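Uncharacterized protein (Bacteroides eggerthii, PDB 4L3R) is of unknown function, belonging to the DUF4847 family of the calycin clan, and is built on an antiparallel beta-sheet. Local coordinates at residues L46-N58 with V66-N78. Numbering follows the deposited sequence.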
ATOM      1  N   LEU B  46       1.458  15.162  27.416  1.00 59.69           N
ATOM      2  CA  LEU B  46       0.663  14.894  26.213  1.00 57.77           C
ATOM      3  C   LEU B  46       1.393  13.895  25.305  1.00 58.68           C
ATOM      4  O   LEU B  46       0.735  13.081  24.661  1.00 58.01           O
ATOM      5  CB  LEU B  46       0.358  16.196  25.451  1.00 55.86           C
ATOM      6  CG  LEU B  46      -0.618  17.136  26.171  1.00 61.97           C
ATOM      7  CD1 LEU B  46      -0.552  18.529  25.608  1.00 60.19           C
ATOM      8  CD2 LEU B  46      -2.051  16.607  26.106  1.00 65.80           C
ATOM      9  N   LEU B  47       2.743  13.923  25.287  1.00 53.67           N
ATOM     10  CA  LEU B  47       3.548  12.995  24.489  1.00 52.20           C
ATOM     11  C   LEU B  47       3.495  11.565  25.048  1.00 60.02           C
ATOM     12  O   LEU B  47       3.662  10.629  24.271  1.00 60.11           O
ATOM     13  CB  LEU B  47       5.007  13.480  24.410  1.00 51.06           C
ATOM     14  CG  LEU B  47       5.964  12.705  23.497  1.00 54.89           C
ATOM     15  CD1 LEU B  47       5.495  12.740  22.050  1.00 53.08           C
ATOM     16  CD2 LEU B  47       7.371  13.262  23.601  1.00 57.71           C
ATOM     17  N   LYS B  48       3.274  11.380  26.372  1.00 60.25           N
ATOM     18  CA  LYS B  48       3.159  10.033  26.975  1.00 63.14           C
ATOM     19  C   LYS B  48       1.882   9.300  26.508  1.00 68.56           C
ATOM     20  O   LYS B  48       1.848   8.066  26.564  1.00 70.22           O
ATOM     21  CB  LYS B  48       3.164  10.085  28.518  1.00 67.97           C
ATOM     22  CG  LYS B  48       4.536  10.292  29.149  1.00 83.03           C
ATOM     23  CD  LYS B  48       4.438  10.355  30.679  1.00 95.58           C
ATOM     24  CE  LYS B  48       5.765  10.624  31.359  1.00108.75           C
ATOM     25  NZ  LYS B  48       6.086  12.076  31.430  1.00114.91           N
ATOM     26  N   ILE B  49       0.828  10.044  26.087  1.00 64.00           N
ATOM     27  CA  ILE B  49      -0.419   9.432  25.619  1.00 65.01           C
ATOM     28  C   ILE B  49      -0.114   8.698  24.314  1.00 67.19           C
ATOM     29  O   ILE B  49       0.456   9.292  23.399  1.00 64.31           O
ATOM     30  CB  ILE B  49      -1.563  10.476  25.475  1.00 67.78           C
ATOM     31  CG1 ILE B  49      -1.954  11.043  26.865  1.00 70.90           C
ATOM     32  CG2 ILE B  49      -2.792   9.849  24.792  1.00 69.73           C
ATOM     33  CD1 ILE B  49      -2.779  12.336  26.846  1.00 77.30           C
ATOM     34  N   THR B  50      -0.477   7.409  24.243  1.00 66.30           N
ATOM     35  CA  THR B  50      -0.185   6.516  23.110  1.00 65.82           C
ATOM     36  C   THR B  50      -0.612   7.087  21.751  1.00 66.74           C
ATOM     37  O   THR B  50       0.191   7.113  20.830  1.00 62.34           O
ATOM     38  CB  THR B  50      -0.871   5.146  23.339  1.00 74.94           C
ATOM     39  OG1 THR B  50      -0.402   4.618  24.581  1.00 77.02           O
ATOM     40  CG2 THR B  50      -0.588   4.140  22.214  1.00 70.52           C
ATOM     41  N   GLU B  51      -1.869   7.511  21.635  1.00 66.22           N
ATOM     42  CA  GLU B  51      -2.439   8.012  20.382  1.00 64.61           C
ATOM     43  C   GLU B  51      -1.910   9.392  19.952  1.00 64.05           C
ATOM     44  O   GLU B  51      -2.124   9.748  18.799  1.00 62.61           O
ATOM     45  CB  GLU B  51      -3.989   8.043  20.442  1.00 69.10           C
ATOM     46  CG  GLU B  51      -4.603   8.962  21.497  1.00 86.67           C
ATOM     47  CD  GLU B  51      -5.035   8.301  22.794  1.00116.40           C
ATOM     48  OE1 GLU B  51      -4.336   7.365  23.248  1.00107.48           O
ATOM     49  OE2 GLU B  51      -6.028   8.770  23.395  1.00120.31           O
ATOM     50  N   ASN B  52      -1.240  10.166  20.831  1.00 59.16           N
ATOM     51  CA  ASN B  52      -0.725  11.501  20.470  1.00 54.96           C
ATOM     52  C   ASN B  52       0.641  11.444  19.792  1.00 55.14           C
ATOM     53  O   ASN B  52       1.467  10.587  20.112  1.00 55.47           O
ATOM     54  CB  ASN B  52      -0.640  12.405  21.698  1.00 52.79           C
ATOM     55  CG  ASN B  52      -1.981  12.724  22.312  1.00 62.58           C
ATOM     56  OD1 ASN B  52      -3.025  12.422  21.751  1.00 61.28           O
ATOM     57  ND2 ASN B  52      -1.989  13.364  23.476  1.00 55.39           N
ATOM     58  N   PHE B  53       0.869  12.385  18.853  1.00 48.59           N
ATOM     59  CA  PHE B  53       2.098  12.545  18.072  1.00 45.97           C
ATOM     60  C   PHE B  53       2.452  11.261  17.310  1.00 50.51           C
ATOM     61  O   PHE B  53       3.579  10.763  17.389  1.00 49.47           O
ATOM     62  CB  PHE B  53       3.268  13.014  18.955  1.00 47.32           C
ATOM     63  CG  PHE B  53       2.982  14.292  19.707  1.00 47.71           C
ATOM     64  CD1 PHE B  53       3.283  15.527  19.149  1.00 48.32           C
ATOM     65  CD2 PHE B  53       2.430  14.259  20.980  1.00 50.35           C
ATOM     66  CE1 PHE B  53       2.994  16.705  19.832  1.00 48.88           C
ATOM     67  CE2 PHE B  53       2.152  15.438  21.670  1.00 52.77           C
ATOM     68  CZ  PHE B  53       2.451  16.654  21.099  1.00 49.49           C
ATOM     69  N   THR B  54       1.472  10.741  16.555  1.00 48.32           N
ATOM     70  CA  THR B  54       1.643   9.540  15.743  1.00 48.44           C
ATOM     71  C   THR B  54       1.692   9.917  14.260  1.00 50.55           C
ATOM     72  O   THR B  54       1.204  10.981  13.865  1.00 48.77           O
ATOM     73  CB  THR B  54       0.536   8.534  16.016  1.00 56.62           C
ATOM     74  OG1 THR B  54      -0.728   9.112  15.686  1.00 59.97           O
ATOM     75  CG2 THR B  54       0.542   8.033  17.444  1.00 54.76           C
ATOM     76  N   LEU B  55       2.280   9.038  13.451  1.00 47.18           N
ATOM     77  CA  LEU B  55       2.415   9.218  12.006  1.00 46.73           C
ATOM     78  C   LEU B  55       2.192   7.863  11.339  1.00 52.67           C
ATOM     79  O   LEU B  55       2.713   6.852  11.809  1.00 54.00           O
ATOM     80  CB  LEU B  55       3.804   9.809  11.690  1.00 46.09           C
ATOM     81  CG  LEU B  55       4.257   9.875  10.222  1.00 50.20           C
ATOM     82  CD1 LEU B  55       3.471  10.928   9.453  1.00 49.60           C
ATOM     83  CD2 LEU B  55       5.732  10.218  10.141  1.00 51.12           C
ATOM     84  N   ASN B  56       1.363   7.829  10.293  1.00 48.25           N
ATOM     85  CA  ASN B  56       1.035   6.593   9.593  1.00 48.82           C
ATOM     86  C   ASN B  56       1.130   6.777   8.094  1.00 52.18           C
ATOM     87  O   ASN B  56       0.552   7.717   7.548  1.00 50.70           O
ATOM     88  CB  ASN B  56      -0.391   6.148   9.948  1.00 48.30           C
ATOM     89  CG  ASN B  56      -0.524   5.547  11.315  1.00 62.39           C
ATOM     90  OD1 ASN B  56      -0.885   6.229  12.271  1.00 59.66           O
ATOM     91  ND2 ASN B  56      -0.274   4.249  11.441  1.00 50.93           N
ATOM     92  N   PHE B  57       1.847   5.874   7.435  1.00 49.95           N
ATOM     93  CA  PHE B  57       1.951   5.812   5.984  1.00 50.35           C
ATOM     94  C   PHE B  57       0.982   4.733   5.566  1.00 57.28           C
ATOM     95  O   PHE B  57       1.166   3.584   5.963  1.00 57.57           O
ATOM     96  CB  PHE B  57       3.386   5.507   5.557  1.00 51.76           C
ATOM     97  CG  PHE B  57       4.317   6.657   5.842  1.00 51.47           C
ATOM     98  CD1 PHE B  57       4.866   6.829   7.103  1.00 53.61           C
ATOM     99  CD2 PHE B  57       4.616   7.586   4.863  1.00 52.30           C
ATOM    100  CE1 PHE B  57       5.732   7.885   7.365  1.00 53.52           C
ATOM    101  CE2 PHE B  57       5.486   8.640   5.124  1.00 54.26           C
ATOM    102  CZ  PHE B  57       6.044   8.782   6.371  1.00 52.51           C
ATOM    103  N   ASN B  58      -0.108   5.097   4.886  1.00 56.56           N
ATOM    104  CA  ASN B  58      -1.128   4.117   4.497  1.00 59.81           C
ATOM    105  C   ASN B  58      -1.450   4.170   3.029  1.00 66.85           C
ATOM    106  O   ASN B  58      -1.259   5.198   2.378  1.00 65.28           O
ATOM    107  CB  ASN B  58      -2.435   4.349   5.266  1.00 59.91           C
ATOM    108  CG  ASN B  58      -2.296   4.502   6.756  1.00 78.79           C
ATOM    109  OD1 ASN B  58      -2.604   5.556   7.314  1.00 71.64           O
ATOM    110  ND2 ASN B  58      -1.885   3.439   7.435  1.00 73.35           N
ATOM    111  N   VAL B  66      -5.801   3.046  -5.869  1.00 69.61           N
ATOM    112  CA  VAL B  66      -5.126   2.949  -4.577  1.00 65.50           C
ATOM    113  C   VAL B  66      -3.840   3.785  -4.603  1.00 66.75           C
ATOM    114  O   VAL B  66      -3.004   3.605  -5.488  1.00 65.54           O
ATOM    115  CB  VAL B  66      -4.874   1.467  -4.195  1.00 69.14           C
ATOM    116  CG1 VAL B  66      -4.025   1.344  -2.927  1.00 66.13           C
ATOM    117  CG2 VAL B  66      -6.199   0.732  -4.026  1.00 71.98           C
ATOM    118  N   THR B  67      -3.697   4.706  -3.631  1.00 62.47           N
ATOM    119  CA  THR B  67      -2.515   5.570  -3.511  1.00 60.73           C
ATOM    120  C   THR B  67      -1.977   5.568  -2.079  1.00 61.33           C
ATOM    121  O   THR B  67      -2.744   5.412  -1.136  1.00 60.09           O
ATOM    122  CB  THR B  67      -2.836   7.025  -3.934  1.00 70.06           C
ATOM    123  OG1 THR B  67      -3.661   7.633  -2.945  1.00 70.20           O
ATOM    124  CG2 THR B  67      -3.507   7.114  -5.306  1.00 73.31           C
ATOM    125  N   GLY B  68      -0.670   5.776  -1.949  1.00 56.78           N
ATOM    126  CA  GLY B  68      -0.003   5.900  -0.660  1.00 54.61           C
ATOM    127  C   GLY B  68      -0.115   7.334  -0.174  1.00 57.17           C
ATOM    128  O   GLY B  68       0.164   8.264  -0.937  1.00 55.40           O
ATOM    129  N   THR B  69      -0.573   7.526   1.075  1.00 54.22           N
ATOM    130  CA  THR B  69      -0.752   8.849   1.678  1.00 53.17           C
ATOM    131  C   THR B  69      -0.192   8.867   3.089  1.00 56.27           C
ATOM    132  O   THR B  69       0.187   7.822   3.621  1.00 56.39           O
ATOM    133  CB  THR B  69      -2.243   9.244   1.712  1.00 60.61           C
ATOM    134  OG1 THR B  69      -2.953   8.320   2.529  1.00 64.71           O
ATOM    135  CG2 THR B  69      -2.868   9.324   0.337  1.00 59.36           C
ATOM    136  N   VAL B  70      -0.154  10.060   3.691  1.00 51.04           N
ATOM    137  CA  VAL B  70       0.321  10.253   5.058  1.00 49.47           C
ATOM    138  C   VAL B  70      -0.826  10.740   5.927  1.00 50.95           C
ATOM    139  O   VAL B  70      -1.566  11.645   5.537  1.00 49.69           O
ATOM    140  CB  VAL B  70       1.517  11.238   5.121  1.00 52.71           C
ATOM    141  CG1 VAL B  70       1.732  11.779   6.535  1.00 52.78           C
ATOM    142  CG2 VAL B  70       2.774  10.562   4.649  1.00 52.68           C
ATOM    143  N   SER B  71      -0.926  10.164   7.120  1.00 46.67           N
ATOM    144  CA  SER B  71      -1.869  10.572   8.153  1.00 47.04           C
ATOM    145  C   SER B  71      -1.079  10.800   9.433  1.00 49.68           C
ATOM    146  O   SER B  71      -0.104  10.098   9.679  1.00 48.97           O
ATOM    147  CB  SER B  71      -2.955   9.520   8.364  1.00 51.61           C
ATOM    148  OG  SER B  71      -3.886   9.513   7.296  1.00 62.38           O
ATOM    149  N   ALA B  72      -1.468  11.783  10.226  1.00 46.62           N
ATOM    150  CA  ALA B  72      -0.791  12.053  11.484  1.00 45.92           C
ATOM    151  C   ALA B  72      -1.753  12.643  12.483  1.00 51.45           C
ATOM    152  O   ALA B  72      -2.737  13.287  12.113  1.00 52.13           O
ATOM    153  CB  ALA B  72       0.384  12.993  11.275  1.00 44.53           C
ATOM    154  N   HIS B  73      -1.484  12.397  13.751  1.00 48.92           N
ATOM    155  CA  HIS B  73      -2.281  12.947  14.833  1.00 50.37           C
ATOM    156  C   HIS B  73      -1.329  13.560  15.831  1.00 52.65           C
ATOM    157  O   HIS B  73      -0.423  12.874  16.292  1.00 51.20           O
ATOM    158  CB  HIS B  73      -3.161  11.873  15.476  1.00 53.54           C
ATOM    159  CG  HIS B  73      -3.913  12.378  16.667  1.00 59.33           C
ATOM    160  ND1 HIS B  73      -3.740  11.816  17.911  1.00 62.79           N
ATOM    161  CD2 HIS B  73      -4.754  13.431  16.781  1.00 62.33           C
ATOM    162  CE1 HIS B  73      -4.523  12.496  18.732  1.00 64.15           C
ATOM    163  NE2 HIS B  73      -5.135  13.493  18.098  1.00 64.31           N
ATOM    164  N   ALA B  74      -1.503  14.854  16.127  1.00 49.02           N
ATOM    165  CA  ALA B  74      -0.706  15.548  17.126  1.00 47.99           C
ATOM    166  C   ALA B  74      -1.442  15.432  18.473  1.00 51.76           C
ATOM    167  O   ALA B  74      -1.263  14.418  19.138  1.00 51.25           O
ATOM    168  CB  ALA B  74      -0.485  16.995  16.717  1.00 48.08           C
ATOM    169  N   VAL B  75      -2.280  16.411  18.861  1.00 49.47           N
ATOM    170  CA  VAL B  75      -3.053  16.342  20.105  1.00 51.84           C
ATOM    171  C   VAL B  75      -4.514  16.601  19.737  1.00 59.60           C
ATOM    172  O   VAL B  75      -5.312  15.662  19.736  1.00 62.13           O
ATOM    173  CB  VAL B  75      -2.507  17.317  21.188  1.00 56.03           C
ATOM    174  CG1 VAL B  75      -3.374  17.275  22.454  1.00 58.57           C
ATOM    175  CG2 VAL B  75      -1.052  16.993  21.521  1.00 53.73           C
ATOM    176  N   LYS B  76      -4.856  17.847  19.382  1.00 57.45           N
ATOM    177  CA  LYS B  76      -6.206  18.229  18.952  1.00 60.41           C
ATOM    178  C   LYS B  76      -6.325  18.283  17.415  1.00 63.78           C
ATOM    179  O   LYS B  76      -7.448  18.282  16.913  1.00 67.16           O
ATOM    180  CB  LYS B  76      -6.589  19.596  19.546  1.00 64.53           C
ATOM    181  CG  LYS B  76      -6.512  19.627  21.064  1.00 74.05           C
ATOM    182  CD  LYS B  76      -7.193  20.846  21.675  1.00 81.59           C
ATOM    183  CE  LYS B  76      -6.537  22.145  21.290  1.00 86.77           C
ATOM    184  NZ  LYS B  76      -7.007  23.279  22.135  1.00 95.85           N
ATOM    185  N   ALA B  77      -5.197  18.317  16.668  1.00 56.31           N
ATOM    186  CA  ALA B  77      -5.237  18.414  15.211  1.00 55.20           C
ATOM    187  C   ALA B  77      -4.825  17.107  14.528  1.00 57.03           C
ATOM    188  O   ALA B  77      -4.033  16.331  15.067  1.00 53.67           O
ATOM    189  CB  ALA B  77      -4.342  19.543  14.732  1.00 54.39           C
ATOM    190  N   ASN B  78      -5.362  16.897  13.319  1.00 55.46           N
ATOM    191  CA  ASN B  78      -5.104  15.724  12.489  1.00 54.32           C
ATOM    192  C   ASN B  78      -4.690  16.101  11.084  1.00 55.77           C
ATOM    193  O   ASN B  78      -5.175  17.088  10.540  1.00 56.38           O
ATOM    194  CB  ASN B  78      -6.377  14.860  12.377  1.00 54.72           C
ATOM    195  CG  ASN B  78      -6.694  14.077  13.616  1.00 82.23           C
ATOM    196  OD1 ASN B  78      -6.089  13.035  13.877  1.00 75.09           O
ATOM    197  ND2 ASN B  78      -7.642  14.548  14.415  1.00 79.69           N
TER
HETATM  198  O   HOH W   1      -2.794   7.866   5.228  1.00 69.64           O
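The imidazole of H73 meets E51 edge-on: ND1 donates to the backbone O of E51 at 2.8 Å in a nearly straight bond (172°). The acceptor lies in the plane of the ring, yet the nitrogen sits well above the plane of the E51 carbonyl. With CG anti to the backbone N (chi1 175°), the ring extends toward the I49 to N52 turn; NE2 makes a weak bond to V75 O. Replacing H73 by an alanine is likely to cost E51 O this donor and V75 O its weak one, leaving the turn less firmly tied to the strand. The N52 amide bridges the two sides: OD1 lies obliquely beside H73 CE1, while ND2 donates to L46 O of helix 37-48.

V75 spreads its two methyls over separate partners: CG2 meets the F53 ring obliquely, 3.5 Å from CZ, while CG1 touches CD2 of L46. On one face of the strand pair, V70 does likewise. Its CG1 lies 3.5 Å from CD1 of L55, and its CG2, running alongside F57, comes within 3.4 Å of CE2. L128 of strand 127-134 packs on both L55 and F57.

The other face is polar. One water sits between T69 OG1, S71 OG and N58 OD1, donating to the last at 3.1 Å, while D81 of strand 78-87 meets T69 OG1 through OD1 and S71 OG through its backbone N.

Paired backbone bonds between T54 and H73, N56 and S71, and N58 and T69 set the antiparallel register. F53 and T54 both face H73, a G1 bulge in which F53 has positive phi (57°) and its N binds A74 O. The whole is a beta hairpin, strands 54-61 and 66-73, within the meandering antiparallel sheet consistent with the calycin clan.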